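Local atomic coordinates of VAPBC49 (Mycobacterium tuberculosis, PDB entry 5AF3), a protein that is possibly the antitoxin of a type II toxin-antitoxin system, paired with the toxin VapC45, and carries a putative DNA-binding helix-turn-helix domain. Residues Ser24-Val29 with Val73-Ala78; Tyr79-Phe84 with His108-Gln113; Ala87-Gln92 with Arg141-Pro146; Arg95-Trp100 with Asp137-Gly142. All coordinates share one frame; numbering follows the deposited sequence.

Contact 1: residues Ser24-Val29 with Val73-Ala78; sequences SRYLVV and VGIAEA
Leu27 fills the gap between the two helices with its isobutyl end. Its CD1 lies 3.5 Å from Ala78 CB, a tight fit that the small alanine makes possible, and 3.9 Å from Ile75 CG1. The fork of Leu27 straddles Ile75 CG1, with Leu27 CD2 4.0 Å from that atom. Leu27 has CG beside its backbone N (chi1 -57°), which carries both methyl groups toward helix 72-86. Beyond it, Ile75 CD1 comes near the plane of the Tyr26 ring, at its edge, 4.4 Å from Tyr26 CD2. Tyr18 backs both Tyr26 and Ile75, while Leu34 covers Ala78, so these apolar groups are buried.

The last turn of helix 20-27 holds Leu27 in place. Val28, with positive phi, is the C-prime residue of a Schellman motif in which Val29 N bonds to Ser24 O at 3.1 Å. Ser24 OG adds a short bond of 2.6 Å to Val29 O, nearly in line with the carbonyl, and so ties the exit of the helix back to its own last turn. Two short helices, 20-27 and 31-38, joined by this turn and packed on a longer one are consistent with the helix-turn-helix domain predicted here.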
loop_
_atom_site.group_PDB
_atom_site.type_symbol
_atom_site.label_atom_id
_atom_site.label_comp_id
_atom_site.label_asym_id
_atom_site.label_seq_id
_atom_site.Cartn_x
_atom_site.Cartn_y
_atom_site.Cartn_z
ATOM N N SER A 24 8.548 -5.932 -7.167
ATOM C CA SER A 24 8.580 -5.392 -5.804
ATOM C C SER A 24 7.332 -4.535 -5.537
ATOM O O SER A 24 6.750 -4.608 -4.467
ATOM C CB SER A 24 9.877 -4.579 -5.613
ATOM O OG SER A 24 9.736 -3.690 -4.520
ATOM N N ARG A 25 6.917 -3.746 -6.528
ATOM C CA ARG A 25 5.761 -2.848 -6.368
ATOM C C ARG A 25 4.461 -3.644 -6.333
ATOM O O ARG A 25 3.646 -3.492 -5.414
ATOM C CB ARG A 25 5.710 -1.830 -7.507
ATOM C CG ARG A 25 6.872 -0.889 -7.537
ATOM C CD ARG A 25 6.668 0.140 -8.617
ATOM N NE ARG A 25 7.821 0.120 -9.514
ATOM C CZ ARG A 25 7.764 -0.084 -10.829
ATOM N NH1 ARG A 25 6.584 -0.251 -11.437
ATOM N NH2 ARG A 25 8.897 -0.089 -11.534
ATOM N N TYR A 26 4.309 -4.542 -7.309
ATOM C CA TYR A 26 3.076 -5.328 -7.408
ATOM C C TYR A 26 2.830 -6.264 -6.221
ATOM O O TYR A 26 1.699 -6.418 -5.801
ATOM C CB TYR A 26 3.024 -6.116 -8.718
ATOM C CG TYR A 26 3.354 -5.355 -9.980
ATOM C CD1 TYR A 26 3.132 -3.956 -10.103
ATOM C CD2 TYR A 26 3.897 -6.024 -11.072
ATOM C CE1 TYR A 26 3.454 -3.273 -11.306
ATOM C CE2 TYR A 26 4.209 -5.344 -12.252
ATOM C CZ TYR A 26 3.978 -3.978 -12.349
ATOM O OH TYR A 26 4.302 -3.360 -13.546
ATOM N N LEU A 27 3.902 -6.913 -5.737
ATOM C CA LEU A 27 3.853 -7.854 -4.606
ATOM C C LEU A 27 4.008 -7.197 -3.227
ATOM O O LEU A 27 3.677 -7.809 -2.202
ATOM C CB LEU A 27 4.930 -8.930 -4.769
ATOM C CG LEU A 27 4.901 -9.759 -6.055
ATOM C CD1 LEU A 27 5.834 -10.968 -5.823
ATOM C CD2 LEU A 27 3.520 -10.162 -6.477
ATOM N N VAL A 28 4.464 -5.943 -3.224
ATOM C CA VAL A 28 4.743 -5.198 -1.966
ATOM C C VAL A 28 5.783 -5.969 -1.129
ATOM O O VAL A 28 5.502 -6.488 -0.024
ATOM C CB VAL A 28 3.467 -4.886 -1.135
ATOM C CG1 VAL A 28 3.777 -3.837 -0.053
ATOM C CG2 VAL A 28 2.332 -4.396 -2.027
ATOM N N VAL A 29 6.970 -6.070 -1.705
ATOM C CA VAL A 29 8.100 -6.792 -1.135
ATOM C C VAL A 29 9.313 -5.986 -1.540
ATOM O O VAL A 29 9.347 -5.452 -2.659
ATOM C CB VAL A 29 8.219 -8.258 -1.655
ATOM C CG1 VAL A 29 8.356 -8.290 -3.157
ATOM C CG2 VAL A 29 9.426 -9.001 -1.001
ATOM N N VAL A 73 5.191 -17.640 -13.793
ATOM C CA VAL A 73 5.329 -18.639 -12.715
ATOM C C VAL A 73 6.245 -18.130 -11.576
ATOM O O VAL A 73 5.966 -18.435 -10.379
ATOM C CB VAL A 73 5.790 -20.054 -13.235
ATOM C CG1 VAL A 73 7.209 -20.015 -13.712
ATOM C CG2 VAL A 73 5.556 -21.137 -12.137
ATOM N N GLY A 74 7.316 -17.410 -11.925
ATOM C CA GLY A 74 8.253 -16.840 -10.950
ATOM C C GLY A 74 7.627 -15.753 -10.069
ATOM O O GLY A 74 7.921 -15.652 -8.864
ATOM N N ILE A 75 6.812 -14.876 -10.656
ATOM C CA ILE A 75 6.126 -13.885 -9.816
ATOM C C ILE A 75 5.095 -14.551 -8.884
ATOM O O ILE A 75 4.848 -14.079 -7.760
ATOM C CB ILE A 75 5.515 -12.679 -10.612
ATOM C CG1 ILE A 75 5.535 -11.436 -9.693
ATOM C CG2 ILE A 75 4.110 -12.968 -11.101
ATOM C CD1 ILE A 75 5.139 -10.151 -10.395
ATOM N N ALA A 76 4.528 -15.674 -9.332
ATOM C CA ALA A 76 3.529 -16.404 -8.553
ATOM C C ALA A 76 4.259 -17.029 -7.352
ATOM O O ALA A 76 3.776 -16.945 -6.218
ATOM C CB ALA A 76 2.866 -17.522 -9.441
ATOM N N GLU A 77 5.426 -17.625 -7.612
ATOM C CA GLU A 77 6.280 -18.187 -6.542
ATOM C C GLU A 77 6.719 -17.062 -5.564
ATOM O O GLU A 77 6.652 -17.213 -4.339
ATOM C CB GLU A 77 7.483 -18.884 -7.179
ATOM C CG GLU A 77 7.037 -20.130 -7.995
ATOM C CD GLU A 77 8.129 -20.733 -8.858
ATOM O OE1 GLU A 77 9.057 -19.988 -9.253
ATOM O OE2 GLU A 77 8.042 -21.982 -9.094
ATOM N N ALA A 78 7.115 -15.918 -6.105
ATOM C CA ALA A 78 7.493 -14.755 -5.265
ATOM C C ALA A 78 6.309 -14.265 -4.422
ATOM O O ALA A 78 6.479 -13.893 -3.258
ATOM C CB ALA A 78 8.081 -13.606 -6.122
#

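Contact 2: residues Tyr79-Phe84 with His108-Gln113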
loop_
_atom_site.group_PDB
_atom_site.type_symbol
_atom_site.label_atom_id
_atom_site.label_comp_id
_atom_site.label_asym_id
_atom_site.label_seq_id
_atom_site.Cartn_x
_atom_site.Cartn_y
_atom_site.Cartn_z
ATOM N N TYR A 79 5.116 -14.279 -5.007
ATOM C CA TYR A 79 3.913 -13.862 -4.335
ATOM C C TYR A 79 3.641 -14.761 -3.123
ATOM O O TYR A 79 3.378 -14.261 -2.010
ATOM C CB TYR A 79 2.719 -13.857 -5.280
ATOM C CG TYR A 79 1.390 -13.665 -4.590
ATOM C CD1 TYR A 79 0.932 -12.387 -4.233
ATOM C CD2 TYR A 79 0.572 -14.762 -4.325
ATOM C CE1 TYR A 79 -0.294 -12.229 -3.622
ATOM C CE2 TYR A 79 -0.639 -14.610 -3.741
ATOM C CZ TYR A 79 -1.064 -13.355 -3.360
ATOM O OH TYR A 79 -2.298 -13.258 -2.764
ATOM N N VAL A 80 3.760 -16.068 -3.327
ATOM C CA VAL A 80 3.514 -17.034 -2.240
ATOM C C VAL A 80 4.571 -16.924 -1.137
ATOM O O VAL A 80 4.221 -16.866 0.030
ATOM C CB VAL A 80 3.404 -18.447 -2.775
ATOM C CG1 VAL A 80 3.355 -19.490 -1.621
ATOM C CG2 VAL A 80 2.089 -18.572 -3.635
ATOM N N LEU A 81 5.837 -16.878 -1.513
ATOM C CA LEU A 81 6.926 -16.658 -0.561
ATOM C C LEU A 81 6.760 -15.351 0.219
ATOM O O LEU A 81 7.105 -15.276 1.384
ATOM C CB LEU A 81 8.253 -16.636 -1.275
ATOM C CG LEU A 81 8.777 -17.970 -1.817
ATOM C CD1 LEU A 81 10.074 -17.710 -2.524
ATOM C CD2 LEU A 81 8.958 -18.957 -0.614
ATOM N N ASN A 82 6.245 -14.315 -0.429
ATOM C CA ASN A 82 5.956 -13.077 0.301
ATOM C C ASN A 82 4.842 -13.225 1.322
ATOM O O ASN A 82 4.861 -12.559 2.387
ATOM C CB ASN A 82 5.657 -11.930 -0.656
ATOM C CG ASN A 82 5.769 -10.564 0.035
ATOM O OD1 ASN A 82 6.623 -10.364 0.905
ATOM N ND2 ASN A 82 4.884 -9.643 -0.326
ATOM N N ALA A 83 3.874 -14.080 1.014
ATOM C CA ALA A 83 2.789 -14.373 1.915
ATOM C C ALA A 83 3.379 -15.119 3.107
ATOM O O ALA A 83 2.956 -14.877 4.253
ATOM C CB ALA A 83 1.713 -15.228 1.248
ATOM N N PHE A 84 4.348 -16.008 2.834
ATOM C CA PHE A 84 5.057 -16.707 3.925
ATOM C C PHE A 84 5.804 -15.676 4.812
ATOM O O PHE A 84 5.713 -15.722 6.059
ATOM C CB PHE A 84 6.060 -17.767 3.398
ATOM C CG PHE A 84 5.419 -18.956 2.727
ATOM C CD1 PHE A 84 4.033 -19.128 2.666
ATOM C CD2 PHE A 84 6.247 -19.933 2.144
ATOM C CE1 PHE A 84 3.491 -20.242 2.007
ATOM C CE2 PHE A 84 5.707 -21.043 1.496
ATOM C CZ PHE A 84 4.348 -21.188 1.420
ATOM N N HIS A 108 7.249 -26.519 -9.515
ATOM C CA HIS A 108 6.682 -25.179 -9.226
ATOM C C HIS A 108 5.566 -25.283 -8.175
ATOM O O HIS A 108 4.523 -24.650 -8.291
ATOM C CB HIS A 108 6.150 -24.543 -10.548
ATOM C CG HIS A 108 7.216 -24.287 -11.571
ATOM N ND1 HIS A 108 8.276 -23.426 -11.355
ATOM C CD2 HIS A 108 7.379 -24.773 -12.832
ATOM C CE1 HIS A 108 9.050 -23.407 -12.432
ATOM N NE2 HIS A 108 8.528 -24.214 -13.338
ATOM N N ALA A 109 5.764 -26.131 -7.149
ATOM C CA ALA A 109 4.719 -26.391 -6.173
ATOM C C ALA A 109 4.123 -25.117 -5.514
ATOM O O ALA A 109 2.951 -25.108 -5.153
ATOM C CB ALA A 109 5.268 -27.327 -5.055
ATOM N N LEU A 110 4.961 -24.096 -5.301
ATOM C CA LEU A 110 4.453 -22.835 -4.707
ATOM C C LEU A 110 3.332 -22.221 -5.533
ATOM O O LEU A 110 2.430 -21.568 -4.983
ATOM C CB LEU A 110 5.565 -21.814 -4.517
ATOM C CG LEU A 110 6.648 -22.192 -3.496
ATOM C CD1 LEU A 110 7.682 -21.124 -3.419
ATOM C CD2 LEU A 110 5.978 -22.325 -2.134
ATOM N N ALA A 111 3.383 -22.467 -6.846
ATOM C CA ALA A 111 2.368 -21.950 -7.796
ATOM C C ALA A 111 1.282 -22.989 -8.145
ATOM O O ALA A 111 0.466 -22.793 -9.046
ATOM C CB ALA A 111 3.058 -21.419 -9.050
ATOM N N SER A 112 1.244 -24.069 -7.381
ATOM C CA SER A 112 0.325 -25.168 -7.651
ATOM C C SER A 112 -1.046 -25.023 -7.018
ATOM O O SER A 112 -1.185 -24.555 -5.901
ATOM C CB SER A 112 0.964 -26.489 -7.185
ATOM O OG SER A 112 0.022 -27.533 -7.251
ATOM N N GLN A 113 -2.058 -25.532 -7.716
ATOM C CA GLN A 113 -3.415 -25.570 -7.234
ATOM C C GLN A 113 -3.512 -26.442 -5.984
ATOM O O GLN A 113 -4.398 -26.258 -5.175
ATOM C CB GLN A 113 -4.344 -26.107 -8.318
ATOM C CG GLN A 113 -5.804 -26.144 -7.900
ATOM C CD GLN A 113 -6.731 -26.280 -9.083
ATOM O OE1 GLN A 113 -6.287 -26.431 -10.227
ATOM N NE2 GLN A 113 -8.025 -26.224 -8.817
#
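Leu110 drops into helix 72-86 as a single knob in a hole, the unit of knobs-into-holes packing, although the knob rises from a short 3-10 turn and not from a second long helix. The hole is framed by Glu77, Val80, Leu81 and Phe84, the diamond of residues that one face of an alpha-helix offers.

Each branch of the leucine has its own neighbours. CD1 runs to Leu81, whose side chain crosses that of Leu110 at about a right angle, with Leu110 CD1 3.7 Å from Leu81 CG. The other methyl, CD2, rests in the notch formed by two residues one helical turn apart: Leu110 CD2 is 3.9 Å from Val80 CG1 and equally 3.9 Å from Phe84 CE2, the ring being met obliquely. Phe84 reaches the site because its CG stands beside the backbone N (chi1 -68°), laying the ring back along the helix toward Val80. A forked, flexible residue suits a hole with walls of such different shape, and Leu110 and its three apolar partners are all buried.

The turn is held from both ends. Ala111 N bonds to His108 O at 2.9 Å, and the His108 ring bonds through ND1 to Glu77 on the helix, a polar link at the edge of an apolar seat. Further on, Ser112 OG accepts a hydrogen bond from Asp114 N, capping the turn that leads into helix 115-130. On the helix side Val157, Leu161 and Ile164 close over Phe84 and Val80. The backbone of the knob residue takes part too: Val80 CG2 rests 3.3 Å from Leu110 O.

Contact 3: residues Ala87-Gln92 with Arg141-Pro146; sequences AGVPMQ and RGLIVP
Val89 lays CG2 over the end of Leu143, with Val89 CG2 just 3.4 Å from Leu143 CD2, tighter than usual for two methyl groups. The two side chains run at about a right angle, so the valine methyl presses on the leucine near its fork, with Val89 CG2 3.6 Å from Leu143 CG. The same methyl also lies against the backbone, Val89 CG2 being 3.6 Å from Gly142 C. CG1 of Val89 is anti to the backbone N (chi1 176°), which leaves CG2 to face helix 135-143.

Gly142 suits this place because it has no side chain to stand between the valine and the backbone: Val89 CA and Gly142 CA approach to 4.6 Å. In segment 87-92 a Schellman motif ends helix 72-86, with Gly88 taking the positive phi that glycine tolerates easily. Val89 N then probably bonds to Phe84 O, which helps fix the chain as it turns toward Gly142. In segment 141-146, helix 135-143 runs straight into the beta hairpin of strands 144-147 and 150-153. Leu143 is buried by Phe84, Leu123 and Val157, as befits a large aliphatic residue, while Gly142 O accepts a bond from Lys154. Ala87 CB approaches that carbonyl too, 4.2 Å from Gly142 O.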
loop_
_atom_site.group_PDB
_atom_site.type_symbol
_atom_site.label_atom_id
_atom_site.label_comp_id
_atom_site.label_asym_id
_atom_site.label_seq_id
_atom_site.Cartn_x
_atom_site.Cartn_y
_atom_site.Cartn_z
ATOM N N ALA A 87 3.713 -13.684 7.110
ATOM C CA ALA A 87 3.214 -14.499 8.217
ATOM C C ALA A 87 4.206 -14.634 9.381
ATOM O O ALA A 87 3.859 -15.203 10.439
ATOM C CB ALA A 87 2.788 -15.875 7.725
ATOM N N GLY A 88 5.436 -14.153 9.166
ATOM C CA GLY A 88 6.516 -14.269 10.186
ATOM C C GLY A 88 7.439 -15.460 9.939
ATOM O O GLY A 88 8.336 -15.736 10.744
ATOM N N VAL A 89 7.250 -16.162 8.815
ATOM C CA VAL A 89 8.107 -17.296 8.494
ATOM C C VAL A 89 9.582 -16.894 8.284
ATOM O O VAL A 89 9.920 -16.008 7.466
ATOM C CB VAL A 89 7.587 -18.051 7.239
ATOM C CG1 VAL A 89 8.546 -19.189 6.839
ATOM C CG2 VAL A 89 6.172 -18.547 7.492
ATOM N N PRO A 90 10.498 -17.573 8.995
ATOM C CA PRO A 90 11.868 -17.292 8.713
ATOM C C PRO A 90 12.253 -17.722 7.294
ATOM O O PRO A 90 12.018 -18.877 6.919
ATOM C CB PRO A 90 12.635 -18.116 9.787
ATOM C CG PRO A 90 11.702 -19.219 10.140
ATOM C CD PRO A 90 10.331 -18.611 10.044
ATOM N N MET A 91 12.845 -16.802 6.526
ATOM C CA MET A 91 13.022 -17.010 5.077
ATOM C C MET A 91 14.405 -17.468 4.646
ATOM O O MET A 91 14.579 -18.056 3.563
ATOM C CB MET A 91 12.643 -15.737 4.286
ATOM C CG MET A 91 11.186 -15.270 4.512
ATOM S SD MET A 91 9.867 -16.480 4.155
ATOM C CE MET A 91 10.170 -16.730 2.369
ATOM N N GLN A 92 15.401 -17.198 5.479
ATOM C CA GLN A 92 16.796 -17.434 5.067
ATOM C C GLN A 92 17.142 -18.907 4.900
ATOM O O GLN A 92 18.079 -19.236 4.187
ATOM C CB GLN A 92 17.754 -16.838 6.094
ATOM C CG GLN A 92 17.816 -15.328 6.053
ATOM C CD GLN A 92 18.792 -14.811 7.069
ATOM O OE1 GLN A 92 20.013 -15.007 6.933
ATOM N NE2 GLN A 92 18.271 -14.167 8.117
ATOM N N ARG A 141 6.531 -24.249 11.527
ATOM C CA ARG A 141 5.750 -23.641 12.612
ATOM C C ARG A 141 5.254 -22.243 12.270
ATOM O O ARG A 141 4.203 -21.823 12.767
ATOM C CB ARG A 141 6.547 -23.627 13.929
ATOM C CG ARG A 141 6.415 -24.971 14.679
ATOM C CD ARG A 141 7.567 -25.264 15.650
ATOM N NE ARG A 141 8.067 -24.094 16.396
ATOM C CZ ARG A 141 9.001 -24.145 17.355
ATOM N NH1 ARG A 141 9.564 -25.304 17.701
ATOM N NH2 ARG A 141 9.387 -23.027 17.975
ATOM N N GLY A 142 5.975 -21.559 11.400
ATOM C CA GLY A 142 5.557 -20.231 10.928
ATOM C C GLY A 142 4.334 -20.314 10.012
ATOM O O GLY A 142 3.560 -19.356 9.895
ATOM N N LEU A 143 4.161 -21.466 9.358
ATOM C CA LEU A 143 3.115 -21.654 8.354
ATOM C C LEU A 143 1.829 -22.326 8.794
ATOM O O LEU A 143 0.750 -22.019 8.257
ATOM C CB LEU A 143 3.720 -22.451 7.153
ATOM C CG LEU A 143 4.792 -21.723 6.366
ATOM C CD1 LEU A 143 5.509 -22.662 5.397
ATOM C CD2 LEU A 143 4.138 -20.556 5.614
ATOM N N ILE A 144 1.903 -23.249 9.763
ATOM C CA ILE A 144 0.783 -24.140 10.007
ATOM C C ILE A 144 0.379 -24.172 11.482
ATOM O O ILE A 144 1.192 -23.834 12.363
ATOM C CB ILE A 144 1.057 -25.589 9.477
ATOM C CG1 ILE A 144 2.075 -26.313 10.345
ATOM C CG2 ILE A 144 1.492 -25.571 7.999
ATOM C CD1 ILE A 144 2.329 -27.776 9.939
ATOM N N VAL A 145 -0.876 -24.518 11.730
ATOM C CA VAL A 145 -1.398 -24.639 13.099
ATOM C C VAL A 145 -2.368 -25.787 13.139
ATOM O O VAL A 145 -2.927 -26.139 12.084
ATOM C CB VAL A 145 -2.118 -23.354 13.568
ATOM C CG1 VAL A 145 -1.103 -22.270 13.816
ATOM C CG2 VAL A 145 -3.152 -22.906 12.558
ATOM N N PRO A 146 -2.556 -26.392 14.340
ATOM C CA PRO A 146 -3.644 -27.374 14.553
ATOM C C PRO A 146 -5.034 -26.762 14.392
ATOM O O PRO A 146 -5.305 -25.667 14.891
ATOM C CB PRO A 146 -3.447 -27.824 16.003
ATOM C CG PRO A 146 -2.057 -27.438 16.373
ATOM C CD PRO A 146 -1.712 -26.223 15.546
#

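Contact 4: residues Arg95-Trp100 with Asp137-Gly142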
loop_
_atom_site.group_PDB
_atom_site.type_symbol
_atom_site.label_atom_id
_atom_site.label_comp_id
_atom_site.label_asym_id
_atom_site.label_seq_id
_atom_site.Cartn_x
_atom_site.Cartn_y
_atom_site.Cartn_z
ATOM N N ARG A 95 14.843 -22.953 1.872
ATOM C CA ARG A 95 15.018 -23.785 0.658
ATOM C C ARG A 95 14.767 -25.313 0.841
ATOM O O ARG A 95 14.085 -25.939 0.022
ATOM C CB ARG A 95 16.359 -23.476 -0.015
ATOM C CG ARG A 95 16.574 -24.166 -1.363
ATOM C CD ARG A 95 17.853 -23.634 -1.992
ATOM N NE ARG A 95 18.189 -24.279 -3.266
ATOM C CZ ARG A 95 19.138 -25.206 -3.433
ATOM N NH1 ARG A 95 19.879 -25.624 -2.405
ATOM N NH2 ARG A 95 19.352 -25.716 -4.644
ATOM N N PRO A 96 15.259 -25.930 1.937
ATOM C CA PRO A 96 14.907 -27.366 2.095
ATOM C C PRO A 96 13.427 -27.671 2.181
ATOM O O PRO A 96 12.975 -28.681 1.645
ATOM C CB PRO A 96 15.630 -27.757 3.388
ATOM C CG PRO A 96 16.757 -26.838 3.427
ATOM C CD PRO A 96 16.181 -25.515 3.001
ATOM N N SER A 97 12.659 -26.789 2.831
ATOM C CA SER A 97 11.189 -26.957 2.828
ATOM C C SER A 97 10.601 -26.865 1.434
ATOM O O SER A 97 9.670 -27.622 1.119
ATOM C CB SER A 97 10.476 -25.927 3.750
ATOM O OG SER A 97 10.870 -26.098 5.138
ATOM N N LEU A 98 11.090 -25.899 0.655
ATOM C CA LEU A 98 10.639 -25.752 -0.741
ATOM C C LEU A 98 10.998 -27.012 -1.584
ATOM O O LEU A 98 10.131 -27.556 -2.259
ATOM C CB LEU A 98 11.206 -24.477 -1.343
ATOM C CG LEU A 98 10.860 -23.177 -0.600
ATOM C CD1 LEU A 98 11.402 -22.010 -1.369
ATOM C CD2 LEU A 98 9.366 -23.032 -0.437
ATOM N N ASP A 99 12.237 -27.489 -1.479
ATOM C CA ASP A 99 12.661 -28.760 -2.121
ATOM C C ASP A 99 11.715 -29.892 -1.754
ATOM O O ASP A 99 11.258 -30.636 -2.617
ATOM C CB ASP A 99 14.105 -29.138 -1.738
ATOM C CG ASP A 99 15.167 -28.189 -2.332
ATOM O OD1 ASP A 99 14.888 -27.453 -3.309
ATOM O OD2 ASP A 99 16.309 -28.185 -1.820
ATOM N N TRP A 100 11.394 -30.018 -0.464
ATOM C CA TRP A 100 10.480 -31.059 -0.005
ATOM C C TRP A 100 9.109 -30.911 -0.627
ATOM O O TRP A 100 8.560 -31.877 -1.138
ATOM C CB TRP A 100 10.419 -31.124 1.567
ATOM C CG TRP A 100 9.359 -32.055 2.118
ATOM C CD1 TRP A 100 8.111 -31.706 2.513
ATOM C CD2 TRP A 100 9.456 -33.483 2.313
ATOM N NE1 TRP A 100 7.426 -32.814 2.964
ATOM C CE2 TRP A 100 8.218 -33.918 2.826
ATOM C CE3 TRP A 100 10.448 -34.430 2.063
ATOM C CZ2 TRP A 100 7.952 -35.271 3.151
ATOM C CZ3 TRP A 100 10.177 -35.791 2.372
ATOM C CH2 TRP A 100 8.954 -36.178 2.914
ATOM N N ASP A 137 11.823 -26.953 11.271
ATOM C CA ASP A 137 10.674 -26.923 12.147
ATOM C C ASP A 137 10.199 -25.470 12.325
ATOM O O ASP A 137 8.990 -25.212 12.377
ATOM C CB ASP A 137 11.052 -27.553 13.499
ATOM C CG ASP A 137 9.865 -27.743 14.408
ATOM O OD1 ASP A 137 8.773 -28.154 13.934
ATOM O OD2 ASP A 137 10.003 -27.494 15.620
ATOM N N LEU A 138 11.138 -24.539 12.386
ATOM C CA LEU A 138 10.765 -23.121 12.580
ATOM C C LEU A 138 10.060 -22.560 11.358
ATOM O O LEU A 138 9.080 -21.824 11.516
ATOM C CB LEU A 138 11.956 -22.264 12.922
ATOM C CG LEU A 138 12.630 -22.646 14.246
ATOM C CD1 LEU A 138 13.953 -21.843 14.295
ATOM C CD2 LEU A 138 11.759 -22.458 15.481
ATOM N N VAL A 139 10.553 -22.904 10.168
ATOM C CA VAL A 139 9.811 -22.557 8.911
ATOM C C VAL A 139 8.375 -23.072 9.010
ATOM O O VAL A 139 7.376 -22.317 8.866
ATOM C CB VAL A 139 10.535 -23.134 7.647
ATOM C CG1 VAL A 139 9.622 -23.056 6.376
ATOM C CG2 VAL A 139 11.836 -22.421 7.407
ATOM N N VAL A 140 8.242 -24.374 9.284
ATOM C CA VAL A 140 6.939 -25.023 9.220
ATOM C C VAL A 140 5.984 -24.501 10.328
ATOM O O VAL A 140 4.780 -24.346 10.089
ATOM C CB VAL A 140 7.075 -26.561 9.241
ATOM C CG1 VAL A 140 5.733 -27.241 9.396
ATOM C CG2 VAL A 140 7.782 -27.010 7.986
ATOM N N ARG A 141 6.531 -24.249 11.527
ATOM C CA ARG A 141 5.750 -23.641 12.612
ATOM C C ARG A 141 5.254 -22.243 12.270
ATOM O O ARG A 141 4.203 -21.823 12.767
ATOM C CB ARG A 141 6.547 -23.627 13.929
ATOM C CG ARG A 141 6.415 -24.971 14.679
ATOM C CD ARG A 141 7.567 -25.264 15.650
ATOM N NE ARG A 141 8.067 -24.094 16.396
ATOM C CZ ARG A 141 9.001 -24.145 17.355
ATOM N NH1 ARG A 141 9.564 -25.304 17.701
ATOM N NH2 ARG A 141 9.387 -23.027 17.975
ATOM N N GLY A 142 5.975 -21.559 11.400
ATOM C CA GLY A 142 5.557 -20.231 10.928
ATOM C C GLY A 142 4.334 -20.314 10.012
ATOM O O GLY A 142 3.560 -19.356 9.895
#
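Ser97 meets Val139 where two helices pack together, the first turn of helix 95-105 touching helix 135-143 through this serine, with Val140 at the fringe. The flat groups, the indole of Trp100 and the guanidinium of Arg141, lie apart from that meeting point, each on its own segment. The Trp100 ring is stacked with Phe126 of helix 115-130, and its NE1 bonds to Val122 O. Leu138 CD2 lies over one face of the Arg141 guanidinium, 3.5 Å above the plane and displaced toward the rim. Arg141 NH1 makes a salt bridge of 3.1 Å to Asp137 OD2, which lies tilted from the guanidinium plane. The bond is bent, at 139° at the hydrogen, and the carboxylate is met from above its own plane, so the two groups are not coplanar; Arg141 itself is exposed.

Both helices rest on helix 115-130, where Phe126 touches Ser97 and Ala127 touches Val140. A serine is small enough for a helix pair whose closest CA atoms, Ser97 CA and Val139 CA, stand 7.6 Å apart. Beta-branched valines give the other helix a compact apolar face. Asp137 suits the beginning of its helix, where a negative group probably gains from the helix dipole, and its OD2 also accepts a bond from Gly133 N. With chi1 at -63°, Ser97 brings its hydroxyl beside its backbone N and toward the valines; Ser97 OG ends 3.5 Å from Val139 CG1.

In the fold
The four contacts form a series from near the centre of the chain outward. Contacts 1 and 2 share helix 72-86 and have centres about 10 Å apart; contacts 3 and 4 share helix 135-143, with centres about 8 Å apart. Along the chain contact 1 closes first; the segments of contact 2 then alternate with those of contacts 3 and 4, which end on the same stretch. Helix 72-86 thus packs on helix 20-27 in contact 1 and, through Phe84 on Leu143 and Leu81 on Leu98, on residues of contacts 3 and 4; Leu98 also reaches Leu110. Val145, on the hairpin that follows helix 135-143, packs on Ala214 of the second subunit.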